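Local coordinates for protein aminoglycoside phosphotransferase (Streptomyces rimosus, PDB 6FUC) that probably transfers a phosphate group from ATP to the 3''-hydroxyl of streptomycin, an aminoglycoside phosphorylation that confers antibiotic resistance, at residues P69-L74 / G206-G211; R115-L120 / T183-G188. One frame throughout, in Å; residues are numbered along the deposited sequence.

Contact 1: residues P69-L74 / G206-G211; sequences PGPRVL and GFIDLG
P69 and F207 make the one hydrogen bond across this contact. F207 N donates to P69 O at 3.0 Å, with a nearly straight N-H...O angle of 164°. The donor sits above the plane of the P69 carbonyl. The F207 side chain lies near the same oxygen. Its CG is anti to the carbonyl carbon (chi1 -61°), and with chi2 at -77° this brings F207 CD2 to 3.6 Å from P69 O. A113 and V114 of helix 100-117 also touch the F207 ring.

A second carbonyl is met only by carbon. F207 O is buried and has no hydrogen-bond partner in the model. G70 CA approaches F207 O at 3.4 Å in a CA-H...O contact. P71 CD comes to 3.2 Å from F207 O.

The segments belong to two parts of a protein kinase-like fold. Residues 69-71 lie in the connection between helix 50-63 and strand 73-79 of the N-terminal lobe. Residues 206-207 end a strand that runs straight into I208-D209-L210-G211. D209-L210-G211 stands where protein kinases carry the DFG motif, consistent with a metal-binding role for the aspartate as in relatives.

The remaining contacts are apolar. The P69 ring lies beside the G206 backbone, with P69 CB 3.8 Å from G206 CA. P71 uses the CD corner of its ring, 3.7 Å from L210 CD1, and the two side chains meet at a slant. P71 CG is more loosely placed against I208 CG2, at 4.4 Å. L210 also touches L63 of helix 50-63, and P71 touches T87 of strand 82-88.

Contact 2: residues R115-L120 / T183-G188; sequences RRLHEL and TVVCHG
H118 lays one face of its imidazole ring over the V184 side chain. V184 CG2 stands 3.6 Å from the centroid of the H118 ring and 11° off the ring normal, a well-centred CH-pi contact. A chi1 of -57° puts V184 CG1 anti to the carbonyl carbon, where it meets H118 O at 3.6 Å. It leaves V184 CG2 between the backbone N and the carbonyl carbon, against the ring face.

The ring is also fixed through both nitrogens. H118 ND1 is hydrogen-bonded to Y251 OH, and H118 NE2 to D221 OD2. The two bonds together should limit rotation of the imidazole. C186 SG is near the ring too, but only obliquely.

V185 O is buried without a hydrogen-bond partner. Carbon atoms of the helix end lie against it: H118 CD2 lies 3.2 Å from V185 O, and L117 CG lies 3.6 Å from it. L117 turns CG anti to its own backbone N (chi1 172°) and reaches past the strand, and its CD2 branch comes to 3.8 Å from H187 CB. V185 CG2 packs on L120 CB at 3.9 Å.

The helix ends here in a type I beta turn from L117 to L120. The turn carries the chain on to L120, which meets V185. R115 NH1 makes a salt bridge with E119 OE1, away from the strand.

D221 also accepts from the backbone N of H187 and of G188. H187 and G188 open the His-Gly-Asp sequence of the catalytic loop in aminoglycoside phosphotransferases, the counterpart of His-Arg-Asp in protein kinases.

Overall arrangement
From the N terminus the chain passes helix 50-63 and reaches 69-74, the first half of contact 1. It then crosses strands 73-79 and 82-88 and runs down helix 100-117 to 115-120. Contact 2 closes a loop about half helix and without strand when 183-188 returns to that helix end. Contact 1 closes the larger loop at 206-211, so contact 2 is nested inside it. The centres are about 15 Å apart. H187 joins the two, with a probable hydrogen bond from its NE2 to I208 O at 2.8 Å and its ring packed against L210. Together they tie the N-terminal lobe, helix 100-117, and the catalytic-loop and DFG-like segments.

Contact 1: residues P69-L74 / G206-G211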
ATOM      1  N   PRO A  69      10.354   3.581  -9.650  1.00  9.47           N
ATOM      2  CA  PRO A  69      11.300   2.963  -8.745  1.00  9.20           C
ATOM      3  C   PRO A  69      10.611   2.107  -7.678  1.00  8.34           C
ATOM      4  O   PRO A  69       9.649   2.492  -7.032  1.00  8.61           O
ATOM      5  CB  PRO A  69      11.998   4.176  -8.110  1.00 10.64           C
ATOM      6  CG  PRO A  69      10.973   5.287  -8.170  1.00 11.44           C
ATOM      7  CD  PRO A  69      10.309   5.049  -9.491  1.00 11.47           C
ATOM      8  N   GLY A  70      11.167   0.920  -7.481  1.00  9.46           N
ATOM      9  CA  GLY A  70      10.582  -0.084  -6.594  1.00  8.73           C
ATOM     10  C   GLY A  70      11.570  -1.228  -6.417  1.00  8.69           C
ATOM     11  O   GLY A  70      12.692  -1.197  -6.890  1.00 10.22           O
ATOM     12  N   PRO A  71      11.162  -2.261  -5.698  1.00  8.23           N
ATOM     13  CA  PRO A  71      12.007  -3.429  -5.451  1.00  8.40           C
ATOM     14  C   PRO A  71      12.209  -4.246  -6.713  1.00  7.92           C
ATOM     15  O   PRO A  71      11.470  -4.094  -7.705  1.00  9.24           O
ATOM     16  CB  PRO A  71      11.236  -4.209  -4.407  1.00  9.50           C
ATOM     17  CG  PRO A  71      10.071  -3.425  -4.022  1.00 10.52           C
ATOM     18  CD  PRO A  71       9.831  -2.435  -5.115  1.00  9.19           C
ATOM     19  N   ARG A  72      13.158  -5.162  -6.655  1.00  8.65           N
ATOM     20  CA  ARG A  72      13.283  -6.215  -7.662  1.00  9.13           C
ATOM     21  C   ARG A  72      12.986  -7.556  -6.984  1.00  7.69           C
ATOM     22  O   ARG A  72      13.326  -7.775  -5.825  1.00  9.01           O
ATOM     23  CB  ARG A  72      14.701  -6.254  -8.237  1.00 14.88           C
ATOM     24  CG  ARG A  72      15.000  -4.964  -8.961  1.00 17.63           C
ATOM     25  CD  ARG A  72      16.470  -4.848  -9.370  1.00 18.68           C
ATOM     26  NE  ARG A  72      17.415  -4.752  -8.255  0.70 19.57           N
ATOM     27  CZ  ARG A  72      18.233  -5.747  -7.845  0.70 16.81           C
ATOM     28  NH1 ARG A  72      19.107  -5.489  -6.856  0.70 22.73           N
ATOM     29  NH2 ARG A  72      18.145  -6.967  -8.349  0.70 24.04           N
ATOM     30  N   VAL A  73      12.357  -8.449  -7.769  1.00  8.16           N
ATOM     31  CA  VAL A  73      12.168  -9.810  -7.299  1.00  7.81           C
ATOM     32  C   VAL A  73      13.492 -10.584  -7.396  1.00  7.88           C
ATOM     33  O   VAL A  73      14.042 -10.712  -8.487  1.00  9.77           O
ATOM     34  CB  VAL A  73      11.064 -10.543  -8.059  1.00  8.70           C
ATOM     35  CG1 VAL A  73      10.934 -11.966  -7.552  1.00  9.29           C
ATOM     36  CG2 VAL A  73       9.730  -9.789  -7.950  1.00  9.13           C
ATOM     37  N   LEU A  74      13.952 -11.095  -6.251  1.00  7.92           N
ATOM     38  CA  LEU A  74      15.201 -11.858  -6.221  1.00  8.22           C
ATOM     39  C   LEU A  74      14.938 -13.347  -6.268  1.00  8.11           C
ATOM     40  O   LEU A  74      15.791 -14.077  -6.772  1.00  9.38           O
ATOM     41  CB  LEU A  74      15.992 -11.476  -4.961  1.00 10.36           C
ATOM     42  CG  LEU A  74      16.411  -9.986  -4.906  1.00 12.36           C
ATOM     43  CD1 LEU A  74      17.115  -9.666  -3.627  1.00 14.21           C
ATOM     44  CD2 LEU A  74      17.261  -9.604  -6.095  1.00 16.15           C
ATOM     45  N   GLY A 206      11.856   5.063  -3.747  1.00  8.32           N
ATOM     46  CA  GLY A 206      11.032   4.057  -4.422  1.00  8.40           C
ATOM     47  C   GLY A 206       9.828   3.752  -3.595  1.00  7.28           C
ATOM     48  O   GLY A 206       9.661   4.254  -2.488  1.00 10.03           O
ATOM     49  N   PHE A 207       8.976   2.912  -4.162  1.00  7.27           N
ATOM     50  CA  PHE A 207       7.770   2.421  -3.505  1.00  7.75           C
ATOM     51  C   PHE A 207       7.967   0.956  -3.091  1.00  7.81           C
ATOM     52  O   PHE A 207       8.670   0.233  -3.794  1.00  9.26           O
ATOM     53  CB  PHE A 207       6.594   2.500  -4.461  1.00  8.14           C
ATOM     54  CG  PHE A 207       6.281   3.891  -4.931  1.00  8.52           C
ATOM     55  CD1 PHE A 207       5.626   4.777  -4.126  1.00  9.40           C
ATOM     56  CD2 PHE A 207       6.689   4.333  -6.176  1.00 10.59           C
ATOM     57  CE1 PHE A 207       5.336   6.074  -4.546  1.00 10.37           C
ATOM     58  CE2 PHE A 207       6.404   5.642  -6.603  1.00 12.15           C
ATOM     59  CZ  PHE A 207       5.701   6.468  -5.771  1.00 10.86           C
ATOM     60  N   ILE A 208       7.332   0.554  -1.996  1.00  7.14           N
ATOM     61  CA  ILE A 208       7.348  -0.822  -1.563  1.00  7.38           C
ATOM     62  C   ILE A 208       5.914  -1.318  -1.309  1.00  6.66           C
ATOM     63  O   ILE A 208       4.972  -0.528  -1.382  1.00  7.58           O
ATOM     64  CB  ILE A 208       8.240  -1.021  -0.322  1.00  8.23           C
ATOM     65  CG1 ILE A 208       7.691  -0.255   0.896  1.00  8.69           C
ATOM     66  CG2 ILE A 208       9.683  -0.679  -0.611  1.00  9.17           C
ATOM     67  CD1 ILE A 208       8.242  -0.733   2.218  1.00 10.80           C
ATOM     68  N   ASP A 209       5.782  -2.595  -1.019  1.00  7.32           N
ATOM     69  CA  ASP A 209       4.500  -3.187  -0.611  1.00  8.17           C
ATOM     70  C   ASP A 209       3.420  -2.961  -1.678  1.00  7.32           C
ATOM     71  O   ASP A 209       2.355  -2.380  -1.469  1.00  7.94           O
ATOM     72  CB  ASP A 209       4.105  -2.790   0.798  1.00 10.29           C
ATOM     73  CG  ASP A 209       5.062  -3.473   1.834  1.00 14.50           C
ATOM     74  OD1 ASP A 209       5.802  -4.419   1.512  1.00 18.33           O
ATOM     75  OD2 ASP A 209       5.103  -3.008   2.985  1.00 17.40           O
ATOM     76  N   LEU A 210       3.750  -3.528  -2.864  1.00  7.07           N
ATOM     77  CA  LEU A 210       3.012  -3.332  -4.113  1.00  7.09           C
ATOM     78  C   LEU A 210       1.964  -4.353  -4.408  1.00  6.60           C
ATOM     79  O   LEU A 210       1.472  -4.453  -5.528  1.00  6.92           O
ATOM     80  CB  LEU A 210       4.040  -3.240  -5.249  1.00  7.98           C
ATOM     81  CG  LEU A 210       4.970  -2.061  -5.209  1.00 10.29           C
ATOM     82  CD1 LEU A 210       6.225  -2.278  -5.998  1.00 14.53           C
ATOM     83  CD2 LEU A 210       4.273  -0.825  -5.693  1.00 11.38           C
ATOM     84  N   GLY A 211       1.550  -5.129  -3.391  1.00  6.50           N
ATOM     85  CA  GLY A 211       0.645  -6.224  -3.604  1.00  7.63           C
ATOM     86  C   GLY A 211      -0.745  -5.894  -4.076  1.00  6.78           C
ATOM     87  O   GLY A 211      -1.451  -6.779  -4.555  1.00  8.30           O
TER

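Contact 2: residues R115-L120 / T183-G188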
ATOM      1  N   ARG A 115       2.578  11.074  -9.354  1.00  9.06           N
ATOM      2  CA  ARG A 115       2.051  11.471 -10.644  1.00 10.38           C
ATOM      3  C   ARG A 115       2.650  10.575 -11.726  1.00  9.73           C
ATOM      4  O   ARG A 115       1.936  10.120 -12.664  1.00 10.53           O
ATOM      5  CB  ARG A 115       2.342  12.949 -10.925  1.00 10.69           C
ATOM      6  CG  ARG A 115       1.864  13.338 -12.302  1.00 13.98           C
ATOM      7  CD  ARG A 115       2.120  14.758 -12.682  1.00 18.75           C
ATOM      8  NE  ARG A 115       3.475  15.246 -12.521  1.00 28.74           N
ATOM      9  CZ  ARG A 115       4.568  14.891 -13.211  1.00 35.04           C
ATOM     10  NH1 ARG A 115       4.568  13.954 -14.168  1.00 42.05           N
ATOM     11  NH2 ARG A 115       5.716  15.495 -12.922  1.00 43.25           N
ATOM     12  N   ARG A 116       3.945  10.320 -11.681  1.00 10.22           N
ATOM     13  CA  ARG A 116       4.559   9.463 -12.697  1.00 10.73           C
ATOM     14  C   ARG A 116       3.939   8.068 -12.692  1.00  9.79           C
ATOM     15  O   ARG A 116       3.628   7.511 -13.754  1.00 10.18           O
ATOM     16  CB  ARG A 116       6.072   9.382 -12.525  1.00 12.37           C
ATOM     17  CG  ARG A 116       6.766  10.679 -12.845  1.00 17.38           C
ATOM     18  CD  ARG A 116       8.302  10.497 -12.638  1.00 23.00           C
ATOM     19  NE  ARG A 116       8.881   9.572 -13.681  0.50 19.82           N
ATOM     20  CZ  ARG A 116       9.209   8.267 -13.587  0.50 21.90           C
ATOM     21  NH1 ARG A 116       9.090   7.500 -12.460  0.50 13.78           N
ATOM     22  NH2 ARG A 116       9.631   7.716 -14.702  0.50 20.89           N
ATOM     23  N   LEU A 117       3.734   7.490 -11.512  1.00  8.59           N
ATOM     24  CA  LEU A 117       3.078   6.194 -11.428  1.00  8.19           C
ATOM     25  C   LEU A 117       1.675   6.251 -12.026  1.00  8.42           C
ATOM     26  O   LEU A 117       1.259   5.382 -12.834  1.00  8.84           O
ATOM     27  CB  LEU A 117       3.043   5.725  -9.994  1.00  8.87           C
ATOM     28  CG  LEU A 117       2.246   4.487  -9.675  1.00  8.80           C
ATOM     29  CD1 LEU A 117       2.800   3.247 -10.359  1.00  9.51           C
ATOM     30  CD2 LEU A 117       2.204   4.271  -8.174  1.00 11.17           C
ATOM     31  N   HIS A 118       0.942   7.306 -11.641  1.00  9.45           N
ATOM     32  CA  HIS A 118      -0.391   7.538 -12.109  1.00 10.80           C
ATOM     33  C   HIS A 118      -0.475   8.015 -13.608  1.00 11.31           C
ATOM     34  O   HIS A 118      -1.558   8.378 -14.111  1.00 12.48           O
ATOM     35  CB  HIS A 118      -1.106   8.557 -11.256  1.00  8.83           C
ATOM     36  CG  HIS A 118      -1.445   8.090  -9.869  1.00  7.86           C
ATOM     37  ND1 HIS A 118      -2.247   8.837  -9.048  1.00  8.49           N
ATOM     38  CD2 HIS A 118      -1.158   6.956  -9.188  1.00  8.11           C
ATOM     39  CE1 HIS A 118      -2.419   8.201  -7.911  1.00  8.15           C
ATOM     40  NE2 HIS A 118      -1.742   7.050  -7.952  1.00  8.42           N
ATOM     41  N   GLU A 119       0.603   8.108 -14.267  1.00 10.16           N
ATOM     42  CA  GLU A 119       0.626   8.371 -15.690  1.00 11.98           C
ATOM     43  C   GLU A 119       0.916   7.139 -16.493  1.00 11.68           C
ATOM     44  O   GLU A 119       0.786   7.211 -17.726  1.00 14.41           O
ATOM     45  CB  GLU A 119       1.618   9.515 -16.011  1.00 14.69           C
ATOM     46  CG  GLU A 119       0.964  10.839 -15.614  1.00 18.27           C
ATOM     47  CD  GLU A 119       1.853  12.032 -15.843  1.00 23.06           C
ATOM     48  OE1 GLU A 119       3.017  11.887 -16.189  1.00 33.25           O
ATOM     49  OE2 GLU A 119       1.408  13.155 -15.630  1.00 28.55           O
ATOM     50  N   LEU A 120       1.205   5.990 -15.884  1.00  9.88           N
ATOM     51  CA  LEU A 120       1.264   4.761 -16.675  1.00  9.60           C
ATOM     52  C   LEU A 120      -0.079   4.543 -17.360  1.00 10.18           C
ATOM     53  O   LEU A 120      -1.111   4.791 -16.767  1.00 12.48           O
ATOM     54  CB  LEU A 120       1.583   3.566 -15.791  1.00  9.80           C
ATOM     55  CG  LEU A 120       2.985   3.563 -15.157  1.00 10.77           C
ATOM     56  CD1 LEU A 120       3.129   2.319 -14.322  1.00 10.73           C
ATOM     57  CD2 LEU A 120       4.073   3.677 -16.203  1.00 11.67           C
ATOM     58  N   THR A 183      -9.427   6.856 -14.147  1.00  8.59           N
ATOM     59  CA  THR A 183      -8.649   5.725 -13.669  1.00  8.45           C
ATOM     60  C   THR A 183      -7.160   5.962 -13.907  1.00  7.67           C
ATOM     61  O   THR A 183      -6.764   6.516 -14.938  1.00  9.91           O
ATOM     62  CB  THR A 183      -9.101   4.443 -14.438  1.00 10.25           C
ATOM     63  OG1 THR A 183     -10.394   4.061 -14.035  0.50 15.72           O
ATOM     64  CG2 THR A 183      -8.191   3.217 -14.275  0.50 11.44           C
ATOM     65  N   VAL A 184      -6.379   5.494 -12.957  1.00  6.93           N
ATOM     66  CA  VAL A 184      -4.930   5.495 -13.041  1.00  7.90           C
ATOM     67  C   VAL A 184      -4.415   4.146 -12.564  1.00  7.36           C
ATOM     68  O   VAL A 184      -5.163   3.357 -11.981  1.00  8.12           O
ATOM     69  CB  VAL A 184      -4.294   6.628 -12.203  1.00  9.08           C
ATOM     70  CG1 VAL A 184      -4.798   7.990 -12.604  1.00 10.64           C
ATOM     71  CG2 VAL A 184      -4.528   6.401 -10.732  1.00  9.51           C
ATOM     72  N   VAL A 185      -3.117   3.880 -12.786  1.00  7.30           N
ATOM     73  CA  VAL A 185      -2.447   2.773 -12.114  1.00  7.06           C
ATOM     74  C   VAL A 185      -2.056   3.223 -10.725  1.00  6.97           C
ATOM     75  O   VAL A 185      -1.183   4.059 -10.541  1.00  8.78           O
ATOM     76  CB  VAL A 185      -1.220   2.287 -12.878  1.00  8.11           C
ATOM     77  CG1 VAL A 185      -0.560   1.152 -12.125  1.00  9.25           C
ATOM     78  CG2 VAL A 185      -1.583   1.884 -14.315  1.00  8.67           C
ATOM     79  N   CYS A 186      -2.804   2.734  -9.720  1.00  6.76           N
ATOM     80  CA  CYS A 186      -2.542   3.037  -8.340  1.00  6.93           C
ATOM     81  C   CYS A 186      -1.468   2.094  -7.734  1.00  6.70           C
ATOM     82  O   CYS A 186      -1.392   0.926  -8.076  1.00  7.44           O
ATOM     83  CB  CYS A 186      -3.805   2.892  -7.485  1.00  7.62           C
ATOM     84  SG  CYS A 186      -4.950   4.256  -7.607  1.00  9.79           S
ATOM     85  N   HIS A 187      -0.711   2.653  -6.801  1.00  6.66           N
ATOM     86  CA  HIS A 187       0.130   1.826  -5.932  1.00  6.99           C
ATOM     87  C   HIS A 187      -0.686   0.770  -5.198  1.00  6.91           C
ATOM     88  O   HIS A 187      -0.257  -0.376  -5.076  1.00  7.90           O
ATOM     89  CB  HIS A 187       0.813   2.780  -4.928  1.00  7.15           C
ATOM     90  CG  HIS A 187       1.579   2.061  -3.895  1.00  6.84           C
ATOM     91  ND1 HIS A 187       0.984   1.453  -2.828  1.00  7.31           N
ATOM     92  CD2 HIS A 187       2.911   1.835  -3.798  1.00  7.87           C
ATOM     93  CE1 HIS A 187       1.932   0.844  -2.136  1.00  7.51           C
ATOM     94  NE2 HIS A 187       3.120   1.093  -2.688  1.00  8.12           N
ATOM     95  N   GLY A 188      -1.828   1.208  -4.692  1.00  7.03           N
ATOM     96  CA  GLY A 188      -2.797   0.314  -4.098  1.00  7.68           C
ATOM     97  C   GLY A 188      -2.836   0.316  -2.601  1.00  7.43           C
ATOM     98  O   GLY A 188      -3.843  -0.142  -2.042  1.00  8.42           O
TER